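Local coordinates for putative aliphatic sulfonates-binding protein (Escherichia coli, PDB 2X26), which probably serves as the periplasmic substrate-binding component of an ABC transport system for aliphatic sulfonates, at residues 109-114 with 138-143; 87-92 with 155-160; 74-79 with 278-283. All coordinates share one frame; numbering follows the deposited sequence.

Interaction 1. Residues 109-114 with 138-143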
loop_
_atom_site.group_PDB
_atom_site.type_symbol
_atom_site.label_atom_id
_atom_site.label_comp_id
_atom_site.label_asym_id
_atom_site.label_seq_id
_atom_site.Cartn_x
_atom_site.Cartn_y
_atom_site.Cartn_z
ATOM N N ALA A 109 -6.988 12.482 17.041
ATOM C CA ALA A 109 -7.696 11.315 16.548
ATOM C C ALA A 109 -6.892 10.638 15.443
ATOM O O ALA A 109 -6.287 11.332 14.623
ATOM C CB ALA A 109 -9.028 11.730 15.995
ATOM N N PHE A 110 -6.921 9.304 15.420
ATOM C CA PHE A 110 -6.332 8.472 14.335
ATOM C C PHE A 110 -6.724 7.021 14.557
ATOM O O PHE A 110 -7.095 6.662 15.676
ATOM C CB PHE A 110 -4.797 8.567 14.335
ATOM C CG PHE A 110 -4.158 8.132 15.649
ATOM C CD1 PHE A 110 -3.608 6.850 15.804
ATOM C CD2 PHE A 110 -4.144 9.002 16.742
ATOM C CE1 PHE A 110 -3.039 6.471 17.041
ATOM C CE2 PHE A 110 -3.612 8.609 17.977
ATOM C CZ PHE A 110 -3.052 7.349 18.103
ATOM N N GLN A 111 -6.532 6.166 13.551
ATOM C CA GLN A 111 -6.855 4.743 13.679
ATOM C C GLN A 111 -5.705 3.956 14.301
ATOM O O GLN A 111 -4.563 4.027 13.843
ATOM C CB GLN A 111 -7.250 4.129 12.311
ATOM C CG GLN A 111 -7.758 2.690 12.479
ATOM C CD GLN A 111 -8.257 2.092 11.161
ATOM O OE1 GLN A 111 -9.420 2.194 10.818
ATOM N NE2 GLN A 111 -7.382 1.424 10.467
ATOM N N LYS A 112 -5.991 3.207 15.372
ATOM C CA LYS A 112 -4.929 2.445 16.034
ATOM C C LYS A 112 -4.314 1.460 15.045
ATOM O O LYS A 112 -5.037 0.765 14.307
ATOM C CB LYS A 112 -5.441 1.684 17.288
ATOM C CG LYS A 112 -4.281 0.999 18.058
ATOM C CD LYS A 112 -4.752 0.298 19.362
ATOM C CE LYS A 112 -3.735 -0.799 19.750
ATOM N NZ LYS A 112 -4.003 -1.410 21.079
ATOM N N GLY A 113 -2.981 1.395 15.036
ATOM C CA GLY A 113 -2.296 0.385 14.251
ATOM C C GLY A 113 -2.145 0.751 12.792
ATOM O O GLY A 113 -1.558 -0.016 12.037
ATOM N N SER A 114 -2.662 1.917 12.400
ATOM C CA SER A 114 -2.680 2.334 10.973
ATOM C C SER A 114 -1.399 3.101 10.554
ATOM O O SER A 114 -0.527 3.411 11.383
ATOM C CB SER A 114 -3.899 3.223 10.727
ATOM O OG SER A 114 -3.670 4.480 11.325
ATOM N N TYR A 138 -8.407 6.854 19.701
ATOM C CA TYR A 138 -8.348 5.795 18.687
ATOM C C TYR A 138 -9.684 5.676 17.977
ATOM O O TYR A 138 -10.656 5.257 18.585
ATOM C CB TYR A 138 -7.962 4.466 19.337
ATOM C CG TYR A 138 -6.588 4.484 20.033
ATOM C CD1 TYR A 138 -5.427 4.529 19.279
ATOM C CD2 TYR A 138 -6.473 4.425 21.449
ATOM C CE1 TYR A 138 -4.171 4.524 19.869
ATOM C CE2 TYR A 138 -5.190 4.441 22.059
ATOM C CZ TYR A 138 -4.051 4.485 21.238
ATOM O OH TYR A 138 -2.749 4.499 21.735
ATOM N N LEU A 139 -9.739 6.077 16.699
ATOM C CA LEU A 139 -11.015 6.129 15.964
ATOM C C LEU A 139 -10.811 5.795 14.500
ATOM O O LEU A 139 -9.853 6.239 13.917
ATOM C CB LEU A 139 -11.567 7.543 16.022
ATOM C CG LEU A 139 -11.929 8.073 17.431
ATOM C CD1 LEU A 139 -12.332 9.542 17.365
ATOM C CD2 LEU A 139 -13.070 7.204 17.917
ATOM N N THR A 140 -11.783 5.128 13.880
ATOM C CA THR A 140 -11.681 4.879 12.437
ATOM C C THR A 140 -12.034 6.175 11.687
ATOM O O THR A 140 -12.505 7.121 12.309
ATOM C CB THR A 140 -12.572 3.717 12.043
ATOM O OG1 THR A 140 -13.927 4.072 12.328
ATOM C CG2 THR A 140 -12.174 2.451 12.869
ATOM N N PRO A 141 -11.729 6.269 10.388
ATOM C CA PRO A 141 -11.794 7.577 9.752
ATOM C C PRO A 141 -13.178 8.238 9.836
ATOM O O PRO A 141 -13.224 9.429 10.127
ATOM C CB PRO A 141 -11.410 7.287 8.291
ATOM C CG PRO A 141 -10.516 6.115 8.395
ATOM C CD PRO A 141 -11.112 5.262 9.497
ATOM N N ALA A 142 -14.276 7.492 9.635
ATOM C CA ALA A 142 -15.611 8.122 9.703
ATOM C C ALA A 142 -15.886 8.707 11.078
ATOM O O ALA A 142 -16.391 9.830 11.175
ATOM C CB ALA A 142 -16.726 7.149 9.326
ATOM N N ASP A 143 -15.539 7.951 12.130
ATOM C CA ASP A 143 -15.733 8.422 13.509
ATOM C C ASP A 143 -14.816 9.596 13.858
ATOM O O ASP A 143 -15.208 10.512 14.623
ATOM C CB ASP A 143 -15.543 7.282 14.517
ATOM C CG ASP A 143 -16.634 6.207 14.429
ATOM O OD1 ASP A 143 -17.776 6.513 14.006
ATOM O OD2 ASP A 143 -16.332 5.038 14.789
#

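Interaction 2. Residues 87-92 with 155-160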
loop_
_atom_site.group_PDB
_atom_site.type_symbol
_atom_site.label_atom_id
_atom_site.label_comp_id
_atom_site.label_asym_id
_atom_site.label_seq_id
_atom_site.Cartn_x
_atom_site.Cartn_y
_atom_site.Cartn_z
ATOM N N GLU A 87 0.017 11.812 3.453
ATOM C CA GLU A 87 -0.190 11.283 4.815
ATOM C C GLU A 87 0.037 12.471 5.775
ATOM O O GLU A 87 1.112 12.989 5.827
ATOM C CB GLU A 87 0.829 10.144 5.027
ATOM C CG GLU A 87 0.694 9.352 6.327
ATOM C CD GLU A 87 -0.234 8.131 6.144
ATOM O OE1 GLU A 87 -0.064 7.434 5.122
ATOM O OE2 GLU A 87 -1.096 7.899 7.012
ATOM N N VAL A 88 -0.989 12.904 6.513
ATOM C CA VAL A 88 -0.954 14.202 7.229
ATOM C C VAL A 88 -1.506 14.222 8.656
ATOM O O VAL A 88 -2.272 13.338 9.052
ATOM C CB VAL A 88 -1.726 15.256 6.403
ATOM C CG1 VAL A 88 -1.113 15.389 4.999
ATOM C CG2 VAL A 88 -3.256 14.890 6.342
ATOM N N ILE A 89 -1.102 15.241 9.426
ATOM C CA ILE A 89 -1.821 15.659 10.621
ATOM C C ILE A 89 -2.519 16.985 10.304
ATOM O O ILE A 89 -1.851 17.962 9.883
ATOM C CB ILE A 89 -0.843 15.848 11.805
ATOM C CG1 ILE A 89 -0.096 14.554 12.089
ATOM C CG2 ILE A 89 -1.587 16.366 13.074
ATOM C CD1 ILE A 89 1.019 14.691 13.210
ATOM N N LEU A 90 -3.839 17.002 10.451
ATOM C CA LEU A 90 -4.625 18.188 10.189
ATOM C C LEU A 90 -5.047 18.866 11.450
ATOM O O LEU A 90 -5.419 18.212 12.426
ATOM C CB LEU A 90 -5.913 17.812 9.472
ATOM C CG LEU A 90 -5.816 17.228 8.070
ATOM C CD1 LEU A 90 -7.204 16.742 7.680
ATOM C CD2 LEU A 90 -5.292 18.282 7.035
ATOM N N VAL A 91 -5.061 20.187 11.395
ATOM C CA VAL A 91 -5.668 20.992 12.464
ATOM C C VAL A 91 -6.552 21.984 11.793
ATOM O O VAL A 91 -6.482 22.112 10.575
ATOM C CB VAL A 91 -4.608 21.731 13.330
ATOM C CG1 VAL A 91 -3.736 20.692 14.054
ATOM C CG2 VAL A 91 -3.688 22.606 12.427
ATOM N N ALA A 92 -7.382 22.696 12.559
ATOM C CA ALA A 92 -8.191 23.778 11.969
ATOM C C ALA A 92 -7.282 24.919 11.519
ATOM O O ALA A 92 -6.265 25.173 12.191
ATOM C CB ALA A 92 -9.260 24.268 12.996
ATOM N N ALA A 155 -6.739 17.659 16.545
ATOM C CA ALA A 155 -5.989 17.294 15.361
ATOM C C ALA A 155 -6.421 15.901 14.913
ATOM O O ALA A 155 -6.879 15.105 15.743
ATOM C CB ALA A 155 -4.479 17.309 15.644
ATOM N N TRP A 156 -6.261 15.620 13.618
ATOM C CA TRP A 156 -6.671 14.358 13.009
ATOM C C TRP A 156 -5.522 13.892 12.110
ATOM O O TRP A 156 -5.109 14.580 11.152
ATOM C CB TRP A 156 -7.972 14.524 12.207
ATOM C CG TRP A 156 -8.507 13.275 11.536
ATOM C CD1 TRP A 156 -8.304 11.994 11.913
ATOM C CD2 TRP A 156 -9.403 13.226 10.426
ATOM N NE1 TRP A 156 -8.979 11.131 11.076
ATOM C CE2 TRP A 156 -9.668 11.873 10.159
ATOM C CE3 TRP A 156 -9.972 14.204 9.597
ATOM C CZ2 TRP A 156 -10.481 11.457 9.110
ATOM C CZ3 TRP A 156 -10.801 13.785 8.551
ATOM C CH2 TRP A 156 -11.038 12.433 8.323
ATOM N N ALA A 157 -4.970 12.742 12.445
ATOM C CA ALA A 157 -3.904 12.182 11.609
ATOM C C ALA A 157 -4.573 11.176 10.697
ATOM O O ALA A 157 -5.264 10.260 11.168
ATOM C CB ALA A 157 -2.833 11.533 12.483
ATOM N N ILE A 158 -4.439 11.395 9.388
ATOM C CA ILE A 158 -5.205 10.647 8.378
ATOM C C ILE A 158 -4.521 10.621 7.019
ATOM O O ILE A 158 -3.625 11.429 6.736
ATOM C CB ILE A 158 -6.670 11.270 8.260
ATOM C CG1 ILE A 158 -7.636 10.350 7.469
ATOM C CG2 ILE A 158 -6.612 12.685 7.728
ATOM C CD1 ILE A 158 -7.855 8.973 8.107
ATOM N N TRP A 159 -4.912 9.642 6.187
ATOM C CA TRP A 159 -4.384 9.466 4.847
ATOM C C TRP A 159 -5.358 9.960 3.761
ATOM O O TRP A 159 -6.523 10.275 4.033
ATOM C CB TRP A 159 -4.040 7.992 4.612
ATOM C CG TRP A 159 -5.176 7.040 4.874
ATOM C CD1 TRP A 159 -6.068 6.564 3.982
ATOM C CD2 TRP A 159 -5.508 6.428 6.151
ATOM N NE1 TRP A 159 -6.958 5.687 4.602
ATOM C CE2 TRP A 159 -6.616 5.578 5.932
ATOM C CE3 TRP A 159 -4.930 6.483 7.438
ATOM C CZ2 TRP A 159 -7.204 4.801 6.969
ATOM C CZ3 TRP A 159 -5.507 5.689 8.463
ATOM C CH2 TRP A 159 -6.633 4.897 8.227
ATOM N N ASP A 160 -4.853 10.064 2.544
ATOM C CA ASP A 160 -5.696 10.387 1.379
ATOM C C ASP A 160 -6.506 9.141 0.995
ATOM O O ASP A 160 -5.979 8.006 1.017
ATOM C CB ASP A 160 -4.770 10.782 0.227
ATOM C CG ASP A 160 -4.917 12.215 -0.213
ATOM O OD1 ASP A 160 -5.960 12.847 0.115
ATOM O OD2 ASP A 160 -4.003 12.658 -1.005
#

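Interaction 3. Residues 74-79 with 278-283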
loop_
_atom_site.group_PDB
_atom_site.type_symbol
_atom_site.label_atom_id
_atom_site.label_comp_id
_atom_site.label_asym_id
_atom_site.label_seq_id
_atom_site.Cartn_x
_atom_site.Cartn_y
_atom_site.Cartn_z
ATOM N N LEU A 74 4.542 -14.549 3.896
ATOM C CA LEU A 74 4.279 -13.715 2.705
ATOM C C LEU A 74 5.470 -12.857 2.361
ATOM O O LEU A 74 6.064 -12.259 3.254
ATOM C CB LEU A 74 3.135 -12.800 3.010
ATOM C CG LEU A 74 1.935 -13.544 3.533
ATOM C CD1 LEU A 74 0.869 -12.481 3.877
ATOM C CD2 LEU A 74 1.404 -14.540 2.482
ATOM N N VAL A 75 5.837 -12.792 1.090
ATOM C CA VAL A 75 7.085 -12.135 0.694
ATOM C C VAL A 75 6.772 -10.827 0.009
ATOM O O VAL A 75 5.734 -10.718 -0.696
ATOM C CB VAL A 75 7.928 -13.017 -0.233
ATOM C CG1 VAL A 75 8.421 -14.239 0.534
ATOM C CG2 VAL A 75 7.185 -13.452 -1.492
ATOM N N TYR A 76 7.671 -9.846 0.195
ATOM C CA TYR A 76 7.578 -8.579 -0.519
ATOM C C TYR A 76 8.158 -8.784 -1.916
ATOM O O TYR A 76 9.360 -9.059 -2.064
ATOM C CB TYR A 76 8.406 -7.520 0.201
ATOM C CG TYR A 76 8.004 -7.237 1.630
ATOM C CD1 TYR A 76 7.030 -6.256 1.933
ATOM C CD2 TYR A 76 8.614 -7.883 2.668
ATOM C CE1 TYR A 76 6.664 -5.973 3.267
ATOM C CE2 TYR A 76 8.263 -7.628 4.013
ATOM C CZ TYR A 76 7.283 -6.669 4.300
ATOM O OH TYR A 76 6.936 -6.387 5.615
ATOM N N VAL A 77 7.315 -8.680 -2.924
ATOM C CA VAL A 77 7.756 -8.854 -4.294
ATOM C C VAL A 77 8.098 -7.519 -4.988
ATOM O O VAL A 77 8.831 -7.522 -5.980
ATOM C CB VAL A 77 6.778 -9.690 -5.192
ATOM C CG1 VAL A 77 6.801 -11.221 -4.825
ATOM C CG2 VAL A 77 5.347 -9.075 -5.222
ATOM N N GLY A 78 7.570 -6.402 -4.494
ATOM C CA GLY A 78 7.783 -5.106 -5.160
ATOM C C GLY A 78 7.466 -3.985 -4.206
ATOM O O GLY A 78 6.654 -4.141 -3.296
ATOM N N VAL A 79 8.044 -2.817 -4.462
ATOM C CA VAL A 79 7.762 -1.625 -3.614
ATOM C C VAL A 79 7.573 -0.385 -4.508
ATOM O O VAL A 79 8.181 -0.247 -5.591
ATOM C CB VAL A 79 8.906 -1.371 -2.563
ATOM C CG1 VAL A 79 10.288 -1.127 -3.271
ATOM C CG2 VAL A 79 8.543 -0.222 -1.586
ATOM N N VAL A 278 10.264 -9.078 13.801
ATOM C CA VAL A 278 10.234 -9.829 12.541
ATOM C C VAL A 278 11.608 -9.663 11.868
ATOM O O VAL A 278 12.271 -8.658 12.070
ATOM C CB VAL A 278 9.095 -9.326 11.592
ATOM C CG1 VAL A 278 9.000 -10.167 10.274
ATOM C CG2 VAL A 278 7.772 -9.348 12.307
ATOM N N ASP A 279 12.026 -10.634 11.075
ATOM C CA ASP A 279 13.221 -10.469 10.264
ATOM C C ASP A 279 12.754 -10.028 8.866
ATOM O O ASP A 279 12.518 -10.878 8.003
ATOM C CB ASP A 279 13.965 -11.811 10.165
ATOM C CG ASP A 279 15.287 -11.701 9.401
ATOM O OD1 ASP A 279 15.604 -10.601 8.884
ATOM O OD2 ASP A 279 16.021 -12.714 9.331
ATOM N N ILE A 280 12.602 -8.722 8.628
ATOM C CA ILE A 280 12.008 -8.287 7.361
ATOM C C ILE A 280 12.794 -8.790 6.143
ATOM O O ILE A 280 12.189 -9.173 5.131
ATOM C CB ILE A 280 11.879 -6.721 7.267
ATOM C CG1 ILE A 280 10.894 -6.223 8.335
ATOM C CG2 ILE A 280 11.527 -6.223 5.785
ATOM C CD1 ILE A 280 9.500 -6.782 8.122
ATOM N N ARG A 281 14.129 -8.801 6.247
ATOM C CA ARG A 281 14.925 -9.211 5.110
ATOM C C ARG A 281 14.664 -10.650 4.663
ATOM O O ARG A 281 14.787 -10.929 3.487
ATOM C CB ARG A 281 16.413 -8.999 5.367
ATOM C CG ARG A 281 16.764 -7.496 5.360
ATOM C CD ARG A 281 18.074 -7.308 6.066
ATOM N NE ARG A 281 18.468 -5.917 6.206
ATOM C CZ ARG A 281 18.231 -5.160 7.280
ATOM N NH1 ARG A 281 17.545 -5.640 8.313
ATOM N NH2 ARG A 281 18.690 -3.918 7.315
ATOM N N GLN A 282 14.272 -11.533 5.582
ATOM C CA GLN A 282 13.948 -12.935 5.246
ATOM C C GLN A 282 12.702 -13.020 4.332
ATOM O O GLN A 282 12.525 -14.004 3.587
ATOM C CB GLN A 282 13.741 -13.745 6.562
ATOM C CG GLN A 282 13.654 -15.301 6.440
ATOM C CD GLN A 282 12.289 -15.875 6.021
ATOM O OE1 GLN A 282 11.203 -15.332 6.338
ATOM N NE2 GLN A 282 12.345 -17.000 5.307
ATOM N N ARG A 283 11.862 -11.973 4.384
ATOM C CA ARG A 283 10.613 -11.906 3.633
ATOM C C ARG A 283 10.746 -11.140 2.315
ATOM O O ARG A 283 9.742 -10.928 1.651
ATOM C CB ARG A 283 9.490 -11.264 4.472
ATOM C CG ARG A 283 9.157 -11.991 5.777
ATOM C CD ARG A 283 8.616 -13.401 5.541
ATOM N NE ARG A 283 7.731 -13.814 6.642
ATOM C CZ ARG A 283 8.142 -14.226 7.841
ATOM N NH1 ARG A 283 9.437 -14.256 8.138
ATOM N NH2 ARG A 283 7.249 -14.587 8.768
#

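Interaction 1. Residues 109-114 with 138-143
Tyr-138 sets its ring against two partners at once, the ring of Phe-110 and the methylenes of Lys-112. The two aromatic side chains run the same way off adjoining parallel strands, and Tyr-138 CE1 comes within 3.5 Å of Phe-110 CZ. Their planes stand 71° apart, an oblique meeting. Lys-112 crosses the same tyrosine: its CB lies 3.5 Å from Tyr-138 CD1, and CD passes over one ring face near the rim. With CG anti to the nitrogen (chi1 -174°) and an extended chain beyond it, the lysine carries its ammonium group onward and away.

Between 109-114 and 138-143 one backbone hydrogen bond forms, from Leu-139 N to Phe-110 O at 2.9 Å, alongside the one Phe-110 makes to Thr-137; it is nearly straight at the hydrogen but arrives from above the carbonyl plane. The ladder frays one step later, where Gln-111 N and Leu-139 O are 3.3 Å apart at a poor angle. Gln-111 then reaches over to the start of the next helix, its OE1 lying 3.4 Å from Thr-140 CG2 and close to Pro-141 CD.

The paired strands, 107-110 and 135-138, are linked through helix 115-126, a beta-alpha-beta crossover. Phe-110 packs beneath that helix, edge-to-face with His-117 and against Leu-120, while Ala-109 hydrogen-bonds to strand 155-159 on its other side.

Interaction 2. Residues 87-92 with 155-160
An antiparallel strand pair inside a mixed five-stranded sheet brings 87-92 against 155-159, their axes 4.5 Å apart at closest approach. Val-88 and Ile-158 form one hydrogen-bonded pair, with Ile-158 N reaching Val-88 O at 2.9 Å. Leu-90 and Trp-156 form the next, where the nearly straight bond from Leu-90 N to Trp-156 O is 2.8 Å long. Between these rungs, at the non-hydrogen-bonded pair Ile-89 and Ala-157, the backbones draw together, and Ala-157 CA-H adds a contact of 3.2 Å to Val-88 O.

On the face carrying Val-88, Leu-90, Trp-156 and Ile-158 the side chains that meet across the strands are apolar. Leu-90 CD1 touches two of them, 4.2 Å from Trp-156 CE3 and 4.1 Å from Ile-158 CG2. Ile-158 in turn sets its CB over one face of the Trp-156 indole, toward the rim.

The arrangement fits the alpha/beta lobe of a type II periplasmic binding protein, in which one strand is inserted antiparallel: strand 87-92 runs against both its neighbours, 155-159 and 172-177, while 155-159, 107-110 and 135-138 are parallel to one another. Helices 141-149 and 162-169 cover the Leu-90 and Trp-156 face; helix 115-126 lies on the other, where Leu-119 and Leu-120 meet Ile-89.

On that second face Ile-89 CG1 rests 4.1 Å from Ala-157 CB, and at the strand end Glu-87 lies alongside Trp-159. A bend at chi2 (91°) turns the carboxylate across to Trp-159, placing OE2 3.8 Å from Trp-159 CB and near the plane of the indole at its edge. The carboxylate and ring planes are 44° apart. Glu-87 OE2 is held from outside by a hydrogen bond with Ser-115 OG and a weak one with Ser-116 OG.

Interaction 3. Residues 74-79 with 278-283
Tyr-76 and Arg-283 supply the one hydrogen bond of this contact, a main-chain bond: Tyr-76 N meets Arg-283 O at 2.8 Å, nearly along the C=O axis. Two carbon-bound hydrogens close in on the same oxygen. Val-75 CA lies 3.1 Å from Arg-283 O, and the tyrosine ring brings its edge up, CD2 3.4 Å from that oxygen.

The van der Waals contacts belong largely to the same side chain. With CG anti to the carbonyl carbon (chi1 -60°), the tyrosine extends across Ile-280, where CE2 stands 4.0 Å from Ile-280 CG2 and OH touches Ile-280 CD1 at 3.6 Å. Tyr-76 CE2 also meets Arg-283 CB at 3.9 Å. Both residues that receive it sit on a short 3-10 turn, closed by a bond from Arg-283 N to Ile-280 O.

The main polar partners lie beyond the two segments. Tyr-76 OH bonds to Gln-261 of helix 255-270, and Arg-283 NH2 to the carbonyl oxygen of Ala-72, while Arg-283 NH1 makes a weak hydrogen bond to Gln-282 OE1. A bend at chi2 (-63°) folds the arginine back so that its CD packs 3.6 Å from Leu-74 O, an atom bonded in turn by Gln-68. Were Tyr-76 cut back to an alanine, the ring would be gone, which is likely to open a gap beside Ile-280 and leave Gln-261 without its hydroxyl partner.

Strand 74-80 is outermost in its own sheet, with a classic beta bulge at Val-77 and Gly-78 opposite Tyr-188, and the segment 278-283 meets that edge through a single main-chain bond. Because the arginine lends mainly methylenes, the joint rests on backbone geometry and ring packing, with the guanidinium turned to Ala-72 O and, weakly, to Gln-282 rather than across the contact.

How the interactions relate
Interactions 1 and 2 share one sheet, and strands 107-110 and 155-159 are direct neighbours in it: Ala-109 of interaction 1 ties the two contacts, its N and O probably hydrogen-bonded to Ala-155 O and Ala-157 N. Interaction 2 is the buried core, a regular ladder with apolar packing; interaction 1, at the sheet's rim, is partly exposed and trades repeated bonds for aromatic and aliphatic overlap. Interaction 3 belongs to the other sheet, about 29 Å from interaction 2 between centres, on the opposite side of the chain's centre. It too is buried, yet there a strand edge meets a 3-10 turn from far along the sequence, closing a loop that encloses both other contacts.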